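Local coordinates for protein putative Transcriptional Regulator (Rhodococcus sp., PDB 2IA2) that probably acts as an IclR-family transcriptional regulator, binding DNA through an N-terminal helix-turn-helix domain and perhaps sensing a small molecule through its C-terminal domain, at residues Arg37-Val42 / Leu48-Ala53. Residues are numbered along the deposited sequence; the frame is centred on the assembly and turned at random.
Sequences RTLSDV and LTRATA
Leu-39, in the first turn of helix 39-46, reaches across to the start of helix 50-63, where its CD1 lies 3.8 Å from CB of Ala-53. With CG anti to the backbone N (chi1 -177°), the isobutyl group projects between Ala-53 and the side chain of Arg-50, and CD1 comes within 3.5 Å of the carbonyl O of Arg-50. One turn on, CG1 of Val-42 approaches the same Ala-53 methyl at 4.2 Å, and both Leu-39 and Val-42 continue inward onto Leu-57. The small Ala-53 methyl probably allows the two helices of the helix-turn-helix to come close on this buried side, where Leu-39 and Val-42 both meet it.

On the solvent side the contact is looser and polar. Arg-50 bends at chi3 (41°), bringing its guanidinium back over Leu-39, whose CD2 sits 3.8 Å from CZ, over one face and offset toward the rim. At the edge, NH1 donates to OG of Ser-40 at 2.8 Å, nearly in the guanidinium plane; a water that accepts from Ser-40 N takes a second, weak bond from NH1. Replacing Leu-39 with an alanine would probably open a gap beside Ala-53 and rob the Arg-50 guanidinium of its apolar support, making it freer to swing.

Thr-38 and Thr-49 occupy the N-cap positions of the two helices, and OG1 of Thr-38 accepts from Asp-41 N at 3.1 Å. The chemistry implies a division of labour: aliphatic packing probably sets the spacing of the helix pair, while a single direct hydrogen bond ties the arginine at its exposed margin.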
ATOM      1  N   ARG A  37       9.801 -17.710  16.484  1.00 33.12           N
ATOM      2  CA  ARG A  37      10.917 -17.462  17.398  1.00 34.20           C
ATOM      3  C   ARG A  37      10.669 -18.032  18.783  1.00 33.54           C
ATOM      4  O   ARG A  37       9.506 -18.086  19.223  1.00 32.94           O
ATOM      5  CB  ARG A  37      11.183 -15.955  17.546  1.00 32.57           C
ATOM      6  CG  ARG A  37      11.740 -15.219  16.325  1.00 34.36           C
ATOM      7  CD  ARG A  37      12.114 -13.850  16.837  1.00 35.06           C
ATOM      8  NE  ARG A  37      12.571 -12.874  15.867  1.00 32.95           N
ATOM      9  CZ  ARG A  37      13.846 -12.594  15.614  1.00 33.95           C
ATOM     10  NH1 ARG A  37      14.814 -13.296  16.174  1.00 34.14           N
ATOM     11  NH2 ARG A  37      14.164 -11.642  14.743  1.00 31.64           N
ATOM     12  N   THR A  38      11.742 -18.455  19.463  1.00 33.34           N
ATOM     13  CA  THR A  38      11.617 -18.885  20.870  1.00 33.60           C
ATOM     14  C   THR A  38      11.561 -17.631  21.746  1.00 31.82           C
ATOM     15  O   THR A  38      11.924 -16.527  21.284  1.00 31.16           O
ATOM     16  CB  THR A  38      12.836 -19.683  21.366  1.00 34.76           C
ATOM     17  OG1 THR A  38      14.002 -18.890  21.115  1.00 34.02           O
ATOM     18  CG2 THR A  38      12.968 -21.046  20.671  1.00 36.29           C
ATOM     19  N   LEU A  39      11.118 -17.791  22.990  1.00 31.07           N
ATOM     20  CA  LEU A  39      11.257 -16.738  23.983  1.00 30.17           C
ATOM     21  C   LEU A  39      12.669 -16.097  24.048  1.00 30.83           C
ATOM     22  O   LEU A  39      12.800 -14.882  23.989  1.00 30.65           O
ATOM     23  CB  LEU A  39      10.808 -17.236  25.370  1.00 30.68           C
ATOM     24  CG  LEU A  39      10.814 -16.227  26.527  1.00 30.93           C
ATOM     25  CD1 LEU A  39       9.989 -14.943  26.239  1.00 29.11           C
ATOM     26  CD2 LEU A  39      10.357 -16.839  27.847  1.00 30.55           C
ATOM     27  N   SER A  40      13.733 -16.892  24.151  1.00 31.98           N
ATOM     28  CA  SER A  40      15.078 -16.314  24.254  1.00 31.92           C
ATOM     29  C   SER A  40      15.411 -15.516  22.984  1.00 31.98           C
ATOM     30  O   SER A  40      16.065 -14.452  23.040  1.00 30.47           O
ATOM     31  CB  SER A  40      16.146 -17.395  24.461  1.00 33.32           C
ATOM     32  OG  SER A  40      15.948 -18.036  25.709  1.00 35.59           O
ATOM     33  N   ASP A  41      14.969 -16.027  21.842  1.00 31.15           N
ATOM     34  CA  ASP A  41      15.271 -15.381  20.581  1.00 32.52           C
ATOM     35  C   ASP A  41      14.489 -14.079  20.397  1.00 30.06           C
ATOM     36  O   ASP A  41      15.007 -13.124  19.841  1.00 30.44           O
ATOM     37  CB  ASP A  41      15.036 -16.336  19.405  1.00 33.47           C
ATOM     38  CG  ASP A  41      15.645 -15.823  18.078  1.00 38.94           C
ATOM     39  OD1 ASP A  41      16.871 -15.459  18.044  1.00 43.64           O
ATOM     40  OD2 ASP A  41      14.903 -15.828  17.049  1.00 42.39           O
ATOM     41  N   VAL A  42      13.259 -14.033  20.874  1.00 28.49           N
ATOM     42  CA  VAL A  42      12.503 -12.785  20.881  1.00 27.70           C
ATOM     43  C   VAL A  42      13.171 -11.786  21.840  1.00 27.66           C
ATOM     44  O   VAL A  42      13.246 -10.594  21.515  1.00 27.37           O
ATOM     45  CB  VAL A  42      11.031 -13.005  21.345  1.00 26.76           C
ATOM     46  CG1 VAL A  42      10.369 -11.706  21.699  1.00 26.54           C
ATOM     47  CG2 VAL A  42      10.238 -13.732  20.295  1.00 26.90           C
ATOM     48  N   LEU A  48      15.654  -7.292  25.118  1.00 29.65           N
ATOM     49  CA  LEU A  48      14.891  -7.524  26.361  1.00 29.93           C
ATOM     50  C   LEU A  48      15.477  -8.739  27.073  1.00 30.62           C
ATOM     51  O   LEU A  48      16.484  -9.282  26.649  1.00 31.96           O
ATOM     52  CB  LEU A  48      13.374  -7.715  26.058  1.00 28.73           C
ATOM     53  CG  LEU A  48      12.670  -6.454  25.530  1.00 30.18           C
ATOM     54  CD1 LEU A  48      11.226  -6.733  25.328  1.00 30.96           C
ATOM     55  CD2 LEU A  48      12.890  -5.159  26.409  1.00 28.96           C
ATOM     56  N   THR A  49      14.849  -9.157  28.170  1.00 31.56           N
ATOM     57  CA  THR A  49      15.209 -10.397  28.874  1.00 31.21           C
ATOM     58  C   THR A  49      14.068 -11.391  28.652  1.00 30.11           C
ATOM     59  O   THR A  49      13.006 -11.011  28.170  1.00 29.23           O
ATOM     60  CB  THR A  49      15.338 -10.156  30.367  1.00 30.93           C
ATOM     61  OG1 THR A  49      14.103  -9.638  30.852  1.00 34.01           O
ATOM     62  CG2 THR A  49      16.434  -9.051  30.689  1.00 34.10           C
ATOM     63  N   ARG A  50      14.268 -12.648  29.018  1.00 30.62           N
ATOM     64  CA  ARG A  50      13.186 -13.640  28.928  1.00 32.12           C
ATOM     65  C   ARG A  50      11.948 -13.188  29.746  1.00 32.83           C
ATOM     66  O   ARG A  50      10.807 -13.205  29.219  1.00 31.90           O
ATOM     67  CB  ARG A  50      13.696 -15.024  29.353  1.00 32.32           C
ATOM     68  CG  ARG A  50      14.804 -15.585  28.437  1.00 32.85           C
ATOM     69  CD  ARG A  50      15.334 -16.925  28.931  1.00 33.51           C
ATOM     70  NE  ARG A  50      14.266 -17.825  29.416  1.00 32.78           N
ATOM     71  CZ  ARG A  50      13.596 -18.709  28.671  1.00 34.18           C
ATOM     72  NH1 ARG A  50      13.855 -18.856  27.367  1.00 30.90           N
ATOM     73  NH2 ARG A  50      12.668 -19.482  29.244  1.00 34.62           N
ATOM     74  N   ALA A  51      12.171 -12.700  30.968  1.00 33.20           N
ATOM     75  CA  ALA A  51      11.030 -12.315  31.845  1.00 34.59           C
ATOM     76  C   ALA A  51      10.229 -11.122  31.296  1.00 34.86           C
ATOM     77  O   ALA A  51       8.971 -11.142  31.334  1.00 35.66           O
ATOM     78  CB  ALA A  51      11.486 -12.054  33.292  1.00 35.47           C
ATOM     79  N   THR A  52      10.920 -10.096  30.779  1.00 33.16           N
ATOM     80  CA  THR A  52      10.201  -8.961  30.205  1.00 33.13           C
ATOM     81  C   THR A  52       9.565  -9.335  28.862  1.00 32.34           C
ATOM     82  O   THR A  52       8.397  -9.041  28.663  1.00 32.58           O
ATOM     83  CB  THR A  52      11.039  -7.673  30.078  1.00 32.92           C
ATOM     84  OG1 THR A  52      12.234  -7.985  29.384  1.00 35.16           O
ATOM     85  CG2 THR A  52      11.432  -7.121  31.489  1.00 35.22           C
ATOM     86  N   ALA A  53      10.312  -9.983  27.969  1.00 30.80           N
ATOM     87  CA  ALA A  53       9.734 -10.468  26.701  1.00 31.21           C
ATOM     88  C   ALA A  53       8.490 -11.352  26.891  1.00 31.32           C
ATOM     89  O   ALA A  53       7.518 -11.224  26.135  1.00 30.83           O
ATOM     90  CB  ALA A  53      10.820 -11.231  25.856  1.00 29.62           C
TER
HETATM   91  O   HOH W   1      13.291 -19.943  24.493  1.00 40.49           O